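Local structure of probable aspartate aminotransferase 2 (Methanococcus jannaschii, 2Z61) at residues N8-E13 and Y126-R131; Y83-I88 and S203-D208; F282-R287 and N352-I357. The protein catalyses the pyridoxal phosphate-dependent transamination between 4-(hydroxymethyl)-2-furancarboxaldehyde phosphate and alanine, making the precursor of the furan moiety of methanofuran. All coordinates share one frame; numbering follows the deposited sequence.

In the fold
Contact 2 is the buried one of the three: it lies beside the seven-stranded mixed sheet and is almost wholly side-chain packing between two connecting loops. Contacts 1 and 3 are only partly buried and more polar. Contact 1 sets the N-terminal loop 8-13 against helix 125-132, with the second subunit lying against both segments. Contact 3 joins helix 269-295 to the start of helix 354-368 and relies on arginines, a water and a tyrosine ring. No two contacts share a helix or strand, and their centres lie 31 to 33 Å apart. Contacts 1 and 2 alternate along the chain, while contact 3 follows both.

Contact 1. Residues N8-E13 and Y126-R131; sequences NFESFE and YKNFIR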
loop_
_atom_site.group_PDB
_atom_site.type_symbol
_atom_site.label_atom_id
_atom_site.label_comp_id
_atom_site.label_asym_id
_atom_site.label_seq_id
_atom_site.Cartn_x
_atom_site.Cartn_y
_atom_site.Cartn_z
ATOM N N ASN A 8 -3.662 2.109 20.692
ATOM C CA ASN A 8 -5.117 2.004 20.644
ATOM C C ASN A 8 -5.576 1.015 19.577
ATOM O O ASN A 8 -6.738 0.618 19.550
ATOM C CB ASN A 8 -5.738 3.376 20.368
ATOM C CG ASN A 8 -5.428 4.388 21.458
ATOM O OD1 ASN A 8 -5.768 4.185 22.626
ATOM N ND2 ASN A 8 -4.787 5.491 21.078
ATOM N N PHE A 9 -4.654 0.623 18.702
ATOM C CA PHE A 9 -4.943 -0.311 17.613
ATOM C C PHE A 9 -5.355 -1.687 18.140
ATOM O O PHE A 9 -4.501 -2.497 18.503
ATOM C CB PHE A 9 -3.701 -0.471 16.734
ATOM C CG PHE A 9 -3.956 -0.261 15.276
ATOM C CD1 PHE A 9 -4.105 1.019 14.763
ATOM C CD2 PHE A 9 -4.037 -1.344 14.410
ATOM C CE1 PHE A 9 -4.329 1.220 13.406
ATOM C CE2 PHE A 9 -4.260 -1.153 13.054
ATOM C CZ PHE A 9 -4.407 0.132 12.551
ATOM N N GLU A 10 -6.656 -1.955 18.166
ATOM C CA GLU A 10 -7.164 -3.236 18.658
ATOM C C GLU A 10 -6.785 -4.397 17.741
ATOM O O GLU A 10 -6.573 -4.211 16.543
ATOM C CB GLU A 10 -8.687 -3.171 18.813
ATOM C CG GLU A 10 -9.157 -2.134 19.827
ATOM C CD GLU A 10 -10.670 -2.019 19.901
ATOM O OE1 GLU A 10 -11.334 -3.032 20.209
ATOM O OE2 GLU A 10 -11.195 -0.911 19.649
ATOM N N SER A 11 -6.699 -5.595 18.311
ATOM C CA SER A 11 -6.346 -6.788 17.548
ATOM C C SER A 11 -7.582 -7.607 17.193
ATOM O O SER A 11 -8.606 -7.527 17.869
ATOM C CB SER A 11 -5.379 -7.659 18.350
ATOM O OG SER A 11 -4.141 -6.999 18.549
ATOM N N PHE A 12 -7.480 -8.391 16.124
ATOM C CA PHE A 12 -8.585 -9.235 15.681
ATOM C C PHE A 12 -8.694 -10.417 16.641
ATOM O O PHE A 12 -7.691 -11.055 16.959
ATOM C CB PHE A 12 -8.330 -9.757 14.263
ATOM C CG PHE A 12 -7.919 -8.692 13.278
ATOM C CD1 PHE A 12 -6.630 -8.165 13.296
ATOM C CD2 PHE A 12 -8.812 -8.234 12.317
ATOM C CE1 PHE A 12 -6.240 -7.197 12.371
ATOM C CE2 PHE A 12 -8.432 -7.267 11.386
ATOM C CZ PHE A 12 -7.144 -6.749 11.416
ATOM N N GLU A 13 -9.915 -10.704 17.095
ATOM C CA GLU A 13 -10.177 -11.815 18.019
ATOM C C GLU A 13 -10.167 -13.169 17.318
ATOM O O GLU A 13 -10.886 -14.082 17.731
ATOM C CB GLU A 13 -11.548 -11.657 18.699
ATOM C CG GLU A 13 -11.560 -10.870 20.007
ATOM C CD GLU A 13 -11.551 -9.368 19.800
ATOM O OE1 GLU A 13 -12.459 -8.862 19.098
ATOM O OE2 GLU A 13 -10.645 -8.692 20.343
ATOM N N TYR A 126 -12.478 -1.098 10.109
ATOM C CA TYR A 126 -13.068 0.242 10.092
ATOM C C TYR A 126 -12.709 1.034 11.354
ATOM O O TYR A 126 -12.132 2.119 11.266
ATOM C CB TYR A 126 -14.602 0.162 9.958
ATOM C CG TYR A 126 -15.122 -0.353 8.621
ATOM C CD1 TYR A 126 -16.445 -0.788 8.495
ATOM C CD2 TYR A 126 -14.307 -0.402 7.486
ATOM C CE1 TYR A 126 -16.942 -1.260 7.282
ATOM C CE2 TYR A 126 -14.796 -0.877 6.260
ATOM C CZ TYR A 126 -16.114 -1.304 6.168
ATOM O OH TYR A 126 -16.610 -1.782 4.972
ATOM N N LYS A 127 -13.056 0.501 12.523
ATOM C CA LYS A 127 -12.760 1.202 13.773
ATOM C C LYS A 127 -11.275 1.550 13.938
ATOM O O LYS A 127 -10.941 2.607 14.462
ATOM C CB LYS A 127 -13.245 0.388 14.983
ATOM C CG LYS A 127 -12.447 -0.870 15.283
ATOM C CD LYS A 127 -13.010 -1.593 16.502
ATOM C CE LYS A 127 -12.254 -2.883 16.808
ATOM N NZ LYS A 127 -12.442 -3.925 15.764
ATOM N N ASN A 128 -10.381 0.682 13.485
ATOM C CA ASN A 128 -8.961 0.984 13.619
ATOM C C ASN A 128 -8.525 2.159 12.748
ATOM O O ASN A 128 -7.751 3.018 13.189
ATOM C CB ASN A 128 -8.116 -0.259 13.326
ATOM C CG ASN A 128 -8.158 -1.260 14.469
ATOM O OD1 ASN A 128 -8.193 -0.866 15.638
ATOM N ND2 ASN A 128 -8.143 -2.551 14.146
ATOM N N PHE A 129 -9.029 2.211 11.517
ATOM C CA PHE A 129 -8.703 3.312 10.618
ATOM C C PHE A 129 -9.208 4.622 11.225
ATOM O O PHE A 129 -8.519 5.639 11.194
ATOM C CB PHE A 129 -9.386 3.138 9.253
ATOM C CG PHE A 129 -8.817 2.036 8.399
ATOM C CD1 PHE A 129 -7.810 1.200 8.870
ATOM C CD2 PHE A 129 -9.283 1.854 7.098
ATOM C CE1 PHE A 129 -7.278 0.205 8.058
ATOM C CE2 PHE A 129 -8.754 0.863 6.278
ATOM C CZ PHE A 129 -7.748 0.035 6.761
ATOM N N ILE A 130 -10.421 4.581 11.773
ATOM C CA ILE A 130 -11.045 5.770 12.351
ATOM C C ILE A 130 -10.280 6.321 13.554
ATOM O O ILE A 130 -9.974 7.514 13.598
ATOM C CB ILE A 130 -12.535 5.478 12.715
ATOM C CG1 ILE A 130 -13.344 5.324 11.420
ATOM C CG2 ILE A 130 -13.116 6.619 13.571
ATOM C CD1 ILE A 130 -14.657 4.538 11.569
ATOM N N ARG A 131 -9.959 5.464 14.518
ATOM C CA ARG A 131 -9.203 5.914 15.685
ATOM C C ARG A 131 -7.844 6.456 15.251
ATOM O O ARG A 131 -7.443 7.555 15.646
ATOM C CB ARG A 131 -8.991 4.764 16.670
ATOM C CG ARG A 131 -10.234 4.359 17.429
ATOM C CD ARG A 131 -9.961 3.159 18.320
ATOM N NE ARG A 131 -11.130 2.800 19.116
ATOM C CZ ARG A 131 -11.874 3.676 19.784
ATOM N NH1 ARG A 131 -11.568 4.968 19.756
ATOM N NH2 ARG A 131 -12.922 3.262 20.484
#
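Asn128 is where helix 125-132 meets the N-terminal loop 8-13, and its side chain can be followed outward. CB sits over one face of the Phe9 ring, displaced from the centre toward the rim and 3.8 Å from Phe9 CZ, in a CH-pi contact. From there chi1 of -75° puts CG anti to the carbonyl carbon and lays the amide along the same ring face, the two planes only 11° apart. At the tip the amide meets the backbone of Glu10 twice: Asn128 OD1 accepts from Glu10 N at 3.2 Å, and Asn128 ND2 donates to Glu10 O at 3.3 Å. Both bonds are bent and weak, and the better partner of ND2 is Asn250 of the second subunit. Asn250 also packs on Phe9, whose carbonyl oxygen takes a bond from Lys246 of that subunit.

The Glu10 side chain crosses that of Lys127 at about a right angle, with Glu10 OE1 3.5 Å from Lys127 CE. The lysine ammonium itself bonds to Pro124 O. Toward Arg131, Glu10 OE2 lies near the guanidinium plane, a long salt bridge of 3.7 Å to NE. The chemistry is thus many weak links: the amide's rotation is probably set by the two weak backbone bonds together with Asn250 of the second subunit, consistent with a loop held partly by dimer formation.

Contact 2. Residues Y83-I88 and S203-D208; sequences YKADII and SAIEFD
In the large, cofactor-binding domain of this fold type I aminotransferase, two connections at one side of the mixed seven-stranded sheet pack on each other. Residues 83-88 come off helix 69-82 and lead to the outermost strand 92-95, while residues 203-208, with a short 3-10 turn at 204-206, belong to the long link between strands 185-189 and 214-219. Tyr83 and Ile205 carry most of the contact.

The tyrosine ring receives the second loop on one face and at its edge. Over the face, toward the rim, stands Ile205 CG2, 4.0 Å from Tyr83 CG; farther out along the ring Ser203 CB comes to 3.4 Å from Tyr83 CE2. At the edge, Glu206 OE2 lies in the ring plane 3.5 Å from Tyr83 CD2, its carboxylate turned 77° from the ring; an in-plane oxygen there probably sits well against the positive ring hydrogens. The other oxygen, Glu206 OE1, takes the backbone N of Ser203 at 3.0 Å, from above the carboxylate plane, and this bond ties the glutamate back to the start of its own turn and probably helps hold it against the ring. Ser203 OG has its main partner in Glu190, with a weak bond from Ile205 N besides.

Ile205 spreads its branches over both halves of the contact. With chi1 at -169° its CG1 branch points away from the backbone N and reaches the other loop, while CG2 is left for Tyr83. The CG1 branch is pressed hard: Ala85 CB is 3.2 Å from Ile205 CG1, tighter than normal carbon contact. Beyond it two isoleucines meet tip to tip, Ile87 CD1 touching Ile205 CD1 at 3.6 Å.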
loop_
_atom_site.group_PDB
_atom_site.type_symbol
_atom_site.label_atom_id
_atom_site.label_comp_id
_atom_site.label_asym_id
_atom_site.label_seq_id
_atom_site.Cartn_x
_atom_site.Cartn_y
_atom_site.Cartn_z
ATOM N N TYR A 83 -24.965 0.628 -14.488
ATOM C CA TYR A 83 -25.833 1.643 -13.907
ATOM C C TYR A 83 -25.897 2.762 -14.938
ATOM O O TYR A 83 -25.036 2.850 -15.812
ATOM C CB TYR A 83 -25.250 2.176 -12.593
ATOM C CG TYR A 83 -24.765 1.099 -11.649
ATOM C CD1 TYR A 83 -23.471 0.589 -11.749
ATOM C CD2 TYR A 83 -25.605 0.573 -10.668
ATOM C CE1 TYR A 83 -23.023 -0.415 -10.899
ATOM C CE2 TYR A 83 -25.168 -0.431 -9.812
ATOM C CZ TYR A 83 -23.876 -0.920 -9.933
ATOM O OH TYR A 83 -23.432 -1.909 -9.089
ATOM N N LYS A 84 -26.908 3.614 -14.861
ATOM C CA LYS A 84 -27.007 4.696 -15.830
ATOM C C LYS A 84 -26.215 5.907 -15.371
ATOM O O LYS A 84 -26.577 7.044 -15.665
ATOM C CB LYS A 84 -28.471 5.075 -16.064
ATOM C CG LYS A 84 -29.221 4.089 -16.953
ATOM C CD LYS A 84 -30.620 4.592 -17.288
ATOM C CE LYS A 84 -31.344 3.629 -18.218
ATOM N NZ LYS A 84 -32.749 4.047 -18.490
ATOM N N ALA A 85 -25.124 5.658 -14.657
ATOM C CA ALA A 85 -24.284 6.734 -14.153
ATOM C C ALA A 85 -23.042 6.925 -15.014
ATOM O O ALA A 85 -22.292 5.979 -15.256
ATOM C CB ALA A 85 -23.879 6.444 -12.716
ATOM N N ASP A 86 -22.829 8.151 -15.480
ATOM C CA ASP A 86 -21.666 8.447 -16.301
ATOM C C ASP A 86 -20.572 9.046 -15.424
ATOM O O ASP A 86 -20.794 10.024 -14.705
ATOM C CB ASP A 86 -22.034 9.416 -17.428
ATOM C CG ASP A 86 -22.631 10.706 -16.914
ATOM O OD1 ASP A 86 -23.704 10.655 -16.273
ATOM O OD2 ASP A 86 -22.025 11.772 -17.148
ATOM N N ILE A 87 -19.391 8.444 -15.486
ATOM C CA ILE A 87 -18.259 8.888 -14.687
ATOM C C ILE A 87 -17.054 9.106 -15.591
ATOM O O ILE A 87 -16.817 8.328 -16.512
ATOM C CB ILE A 87 -17.904 7.828 -13.622
ATOM C CG1 ILE A 87 -19.102 7.604 -12.701
ATOM C CG2 ILE A 87 -16.706 8.276 -12.807
ATOM C CD1 ILE A 87 -18.926 6.449 -11.746
ATOM N N ILE A 88 -16.300 10.166 -15.327
ATOM C CA ILE A 88 -15.112 10.488 -16.110
ATOM C C ILE A 88 -13.890 9.743 -15.553
ATOM O O ILE A 88 -13.784 9.529 -14.346
ATOM C CB ILE A 88 -14.840 12.017 -16.086
ATOM C CG1 ILE A 88 -16.021 12.765 -16.713
ATOM C CG2 ILE A 88 -13.567 12.345 -16.844
ATOM C CD1 ILE A 88 -17.340 12.591 -15.975
ATOM N N SER A 203 -25.675 0.131 -5.900
ATOM C CA SER A 203 -24.487 0.971 -5.766
ATOM C C SER A 203 -24.881 2.372 -5.285
ATOM O O SER A 203 -25.983 2.841 -5.569
ATOM C CB SER A 203 -23.767 1.066 -7.119
ATOM O OG SER A 203 -22.700 1.998 -7.082
ATOM N N ALA A 204 -23.985 3.030 -4.553
ATOM C CA ALA A 204 -24.259 4.371 -4.039
ATOM C C ALA A 204 -24.334 5.372 -5.176
ATOM O O ALA A 204 -24.982 6.410 -5.042
ATOM C CB ALA A 204 -23.180 4.802 -3.050
ATOM N N ILE A 205 -23.662 5.056 -6.284
ATOM C CA ILE A 205 -23.644 5.925 -7.461
ATOM C C ILE A 205 -25.083 6.201 -7.915
ATOM O O ILE A 205 -25.355 7.203 -8.558
ATOM C CB ILE A 205 -22.835 5.269 -8.632
ATOM C CG1 ILE A 205 -22.582 6.285 -9.748
ATOM C CG2 ILE A 205 -23.605 4.101 -9.224
ATOM C CD1 ILE A 205 -21.529 7.321 -9.424
ATOM N N GLU A 206 -26.001 5.309 -7.556
ATOM C CA GLU A 206 -27.405 5.465 -7.926
ATOM C C GLU A 206 -28.142 6.553 -7.141
ATOM O O GLU A 206 -29.194 7.019 -7.572
ATOM C CB GLU A 206 -28.130 4.117 -7.782
ATOM C CG GLU A 206 -27.643 3.078 -8.788
ATOM C CD GLU A 206 -28.195 1.686 -8.537
ATOM O OE1 GLU A 206 -27.989 1.145 -7.432
ATOM O OE2 GLU A 206 -28.834 1.125 -9.452
ATOM N N PHE A 207 -27.589 6.971 -6.005
ATOM C CA PHE A 207 -28.218 8.004 -5.185
ATOM C C PHE A 207 -27.527 9.360 -5.295
ATOM O O PHE A 207 -28.115 10.400 -4.992
ATOM C CB PHE A 207 -28.241 7.574 -3.717
ATOM C CG PHE A 207 -28.879 6.238 -3.491
ATOM C CD1 PHE A 207 -28.142 5.068 -3.628
ATOM C CD2 PHE A 207 -30.233 6.145 -3.180
ATOM C CE1 PHE A 207 -28.742 3.821 -3.463
ATOM C CE2 PHE A 207 -30.842 4.902 -3.014
ATOM C CZ PHE A 207 -30.094 3.739 -3.157
ATOM N N ASP A 208 -26.276 9.348 -5.727
ATOM C CA ASP A 208 -25.502 10.574 -5.861
ATOM C C ASP A 208 -24.620 10.424 -7.098
ATOM O O ASP A 208 -23.406 10.251 -7.006
ATOM C CB ASP A 208 -24.665 10.775 -4.589
ATOM C CG ASP A 208 -23.733 11.958 -4.681
ATOM O OD1 ASP A 208 -24.083 12.945 -5.358
ATOM O OD2 ASP A 208 -22.652 11.912 -4.065
#

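Contact 3. Residues F282-R287 and N352-I357; sequences FDRRRR and NSYENI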
loop_
_atom_site.group_PDB
_atom_site.type_symbol
_atom_site.label_atom_id
_atom_site.label_comp_id
_atom_site.label_asym_id
_atom_site.label_seq_id
_atom_site.Cartn_x
_atom_site.Cartn_y
_atom_site.Cartn_z
ATOM N N PHE A 282 -21.024 -20.310 -5.601
ATOM C CA PHE A 282 -21.166 -19.679 -4.289
ATOM C C PHE A 282 -22.613 -19.766 -3.809
ATOM O O PHE A 282 -22.870 -19.992 -2.631
ATOM C CB PHE A 282 -20.742 -18.201 -4.350
ATOM C CG PHE A 282 -19.283 -17.953 -4.030
ATOM C CD1 PHE A 282 -18.553 -17.017 -4.750
ATOM C CD2 PHE A 282 -18.656 -18.618 -2.982
ATOM C CE1 PHE A 282 -17.223 -16.747 -4.434
ATOM C CE2 PHE A 282 -17.323 -18.355 -2.655
ATOM C CZ PHE A 282 -16.608 -17.417 -3.384
ATOM N N ASP A 283 -23.557 -19.578 -4.726
ATOM C CA ASP A 283 -24.967 -19.621 -4.361
ATOM C C ASP A 283 -25.394 -21.030 -3.955
ATOM O O ASP A 283 -26.210 -21.203 -3.046
ATOM C CB ASP A 283 -25.828 -19.111 -5.521
ATOM C CG ASP A 283 -27.293 -18.994 -5.147
ATOM O OD1 ASP A 283 -27.583 -18.601 -3.999
ATOM O OD2 ASP A 283 -28.157 -19.278 -6.004
ATOM N N ARG A 284 -24.840 -22.037 -4.624
ATOM C CA ARG A 284 -25.171 -23.416 -4.286
ATOM C C ARG A 284 -24.696 -23.668 -2.854
ATOM O O ARG A 284 -25.380 -24.314 -2.059
ATOM C CB ARG A 284 -24.473 -24.389 -5.239
ATOM C CG ARG A 284 -25.041 -25.801 -5.180
ATOM C CD ARG A 284 -24.329 -26.742 -6.136
ATOM N NE ARG A 284 -23.697 -27.876 -5.468
ATOM C CZ ARG A 284 -22.392 -28.131 -5.514
ATOM N NH1 ARG A 284 -21.585 -27.336 -6.200
ATOM N NH2 ARG A 284 -21.895 -29.179 -4.870
ATOM N N ARG A 285 -23.520 -23.139 -2.532
ATOM C CA ARG A 285 -22.948 -23.292 -1.203
ATOM C C ARG A 285 -23.778 -22.543 -0.165
ATOM O O ARG A 285 -24.066 -23.063 0.914
ATOM C CB ARG A 285 -21.525 -22.751 -1.194
ATOM C CG ARG A 285 -20.604 -23.406 -2.210
ATOM C CD ARG A 285 -19.314 -22.624 -2.308
ATOM N NE ARG A 285 -18.282 -23.324 -3.054
ATOM C CZ ARG A 285 -17.060 -22.843 -3.244
ATOM N NH1 ARG A 285 -16.732 -21.656 -2.736
ATOM N NH2 ARG A 285 -16.166 -23.548 -3.935
ATOM N N ARG A 286 -24.161 -21.313 -0.496
ATOM C CA ARG A 286 -24.949 -20.493 0.416
ATOM C C ARG A 286 -26.244 -21.196 0.837
ATOM O O ARG A 286 -26.652 -21.130 2.006
ATOM C CB ARG A 286 -25.263 -19.152 -0.254
ATOM C CG ARG A 286 -26.287 -18.317 0.474
ATOM C CD ARG A 286 -26.692 -17.120 -0.365
ATOM N NE ARG A 286 -27.800 -17.461 -1.251
ATOM C CZ ARG A 286 -29.054 -17.070 -1.062
ATOM N NH1 ARG A 286 -29.370 -16.325 -0.010
ATOM N NH2 ARG A 286 -29.985 -17.413 -1.940
ATOM N N ARG A 287 -26.883 -21.868 -0.113
ATOM C CA ARG A 287 -28.128 -22.571 0.167
ATOM C C ARG A 287 -27.889 -23.768 1.083
ATOM O O ARG A 287 -28.704 -24.062 1.955
ATOM C CB ARG A 287 -28.783 -23.022 -1.142
ATOM C CG ARG A 287 -29.327 -21.873 -1.988
ATOM C CD ARG A 287 -29.873 -22.362 -3.326
ATOM N NE ARG A 287 -30.225 -21.255 -4.217
ATOM C CZ ARG A 287 -31.179 -20.362 -3.972
ATOM N NH1 ARG A 287 -31.897 -20.437 -2.857
ATOM N NH2 ARG A 287 -31.414 -19.384 -4.839
ATOM N N ASN A 352 -15.203 -22.078 0.718
ATOM C CA ASN A 352 -14.459 -23.320 0.779
ATOM C C ASN A 352 -15.248 -24.237 -0.161
ATOM O O ASN A 352 -16.424 -23.981 -0.422
ATOM C CB ASN A 352 -14.440 -23.827 2.242
ATOM C CG ASN A 352 -13.365 -24.864 2.489
ATOM O OD1 ASN A 352 -13.096 -25.700 1.628
ATOM N ND2 ASN A 352 -12.754 -24.828 3.672
ATOM N N SER A 353 -14.592 -25.259 -0.701
ATOM C CA SER A 353 -15.199 -26.267 -1.573
ATOM C C SER A 353 -16.547 -26.715 -0.998
ATOM O O SER A 353 -16.709 -26.789 0.214
ATOM C CB SER A 353 -14.270 -27.550 -1.637
ATOM O OG SER A 353 -14.254 -28.412 -0.470
ATOM N N TYR A 354 -17.480 -27.095 -1.858
ATOM C CA TYR A 354 -18.769 -27.590 -1.383
ATOM C C TYR A 354 -18.661 -28.785 -0.406
ATOM O O TYR A 354 -19.265 -28.787 0.670
ATOM C CB TYR A 354 -19.579 -28.006 -2.596
ATOM C CG TYR A 354 -21.021 -28.320 -2.307
ATOM C CD1 TYR A 354 -21.958 -27.298 -2.143
ATOM C CD2 TYR A 354 -21.453 -29.639 -2.175
ATOM C CE1 TYR A 354 -23.292 -27.584 -1.854
ATOM C CE2 TYR A 354 -22.779 -29.938 -1.885
ATOM C CZ TYR A 354 -23.692 -28.908 -1.728
ATOM O OH TYR A 354 -25.006 -29.206 -1.452
ATOM N N GLU A 355 -17.896 -29.798 -0.806
ATOM C CA GLU A 355 -17.709 -30.993 0.012
ATOM C C GLU A 355 -17.189 -30.671 1.413
ATOM O O GLU A 355 -17.743 -31.143 2.406
ATOM C CB GLU A 355 -16.759 -31.963 -0.690
ATOM C CG GLU A 355 -15.426 -31.348 -1.056
ATOM C CD GLU A 355 -14.537 -32.302 -1.829
ATOM O OE1 GLU A 355 -14.206 -33.381 -1.288
ATOM O OE2 GLU A 355 -14.172 -31.967 -2.979
ATOM N N ASN A 356 -16.129 -29.871 1.498
ATOM C CA ASN A 356 -15.576 -29.494 2.795
ATOM C C ASN A 356 -16.643 -28.831 3.664
ATOM O O ASN A 356 -16.712 -29.078 4.868
ATOM C CB ASN A 356 -14.390 -28.540 2.620
ATOM C CG ASN A 356 -13.150 -29.237 2.081
ATOM O OD1 ASN A 356 -12.148 -28.593 1.758
ATOM N ND2 ASN A 356 -13.206 -30.560 1.993
ATOM N N ILE A 357 -17.475 -27.992 3.055
ATOM C CA ILE A 357 -18.526 -27.311 3.798
ATOM C C ILE A 357 -19.558 -28.306 4.338
ATOM O O ILE A 357 -20.043 -28.162 5.463
ATOM C CB ILE A 357 -19.236 -26.255 2.912
ATOM C CG1 ILE A 357 -18.232 -25.173 2.494
ATOM C CG2 ILE A 357 -20.394 -25.616 3.677
ATOM C CD1 ILE A 357 -18.808 -24.112 1.578
HETATM O O HOH W 1 -17.527 -25.934 -4.072
#
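Arg285 NH2 donates to an ordered water at 2.8 Å, and the water lies in the guanidinium plane at its edge. The same water is modelled very close to the backbone N of Tyr354, in the first turn of helix 354-368, so this arm of the bridge between the two segments is less certain. The main partner of Arg285 NH2 is Asp40, which forms a salt bridge with it.

Over the face of the same guanidinium, above its centre, sits a backbone carbonyl: Asn352 O is 3.1 Å from Arg285 CZ. It stands over the face, while the N-H groups point outward in the plane, and the angles are too poor for hydrogen bonds. Nearer its own backbone, Arg285 CB touches Ile357 CD1 at 4.1 Å.

Arg284 reaches Tyr354 by another route. Its chain bends at chi3 (120°) and swings the guanidinium over the phenol ring, Arg284 CZ lying 3.5 Å from the centroid of the Tyr354 ring. The planes are 33° apart, a tilted cation-pi pair; Arg284 NH2 is modelled too close to the ring for its position to be trusted. Glu281 forms a salt bridge with Arg284 NH1, so the cation has an acid as well as a ring.

Ser353 takes the N-cap position of helix 354-368. Arginines of the long helix 269-295 thus meet the start of the C-terminal helix, consistent with the place where, in class I aminotransferases, the long helix leading out of the large domain packs on the C-terminal small domain.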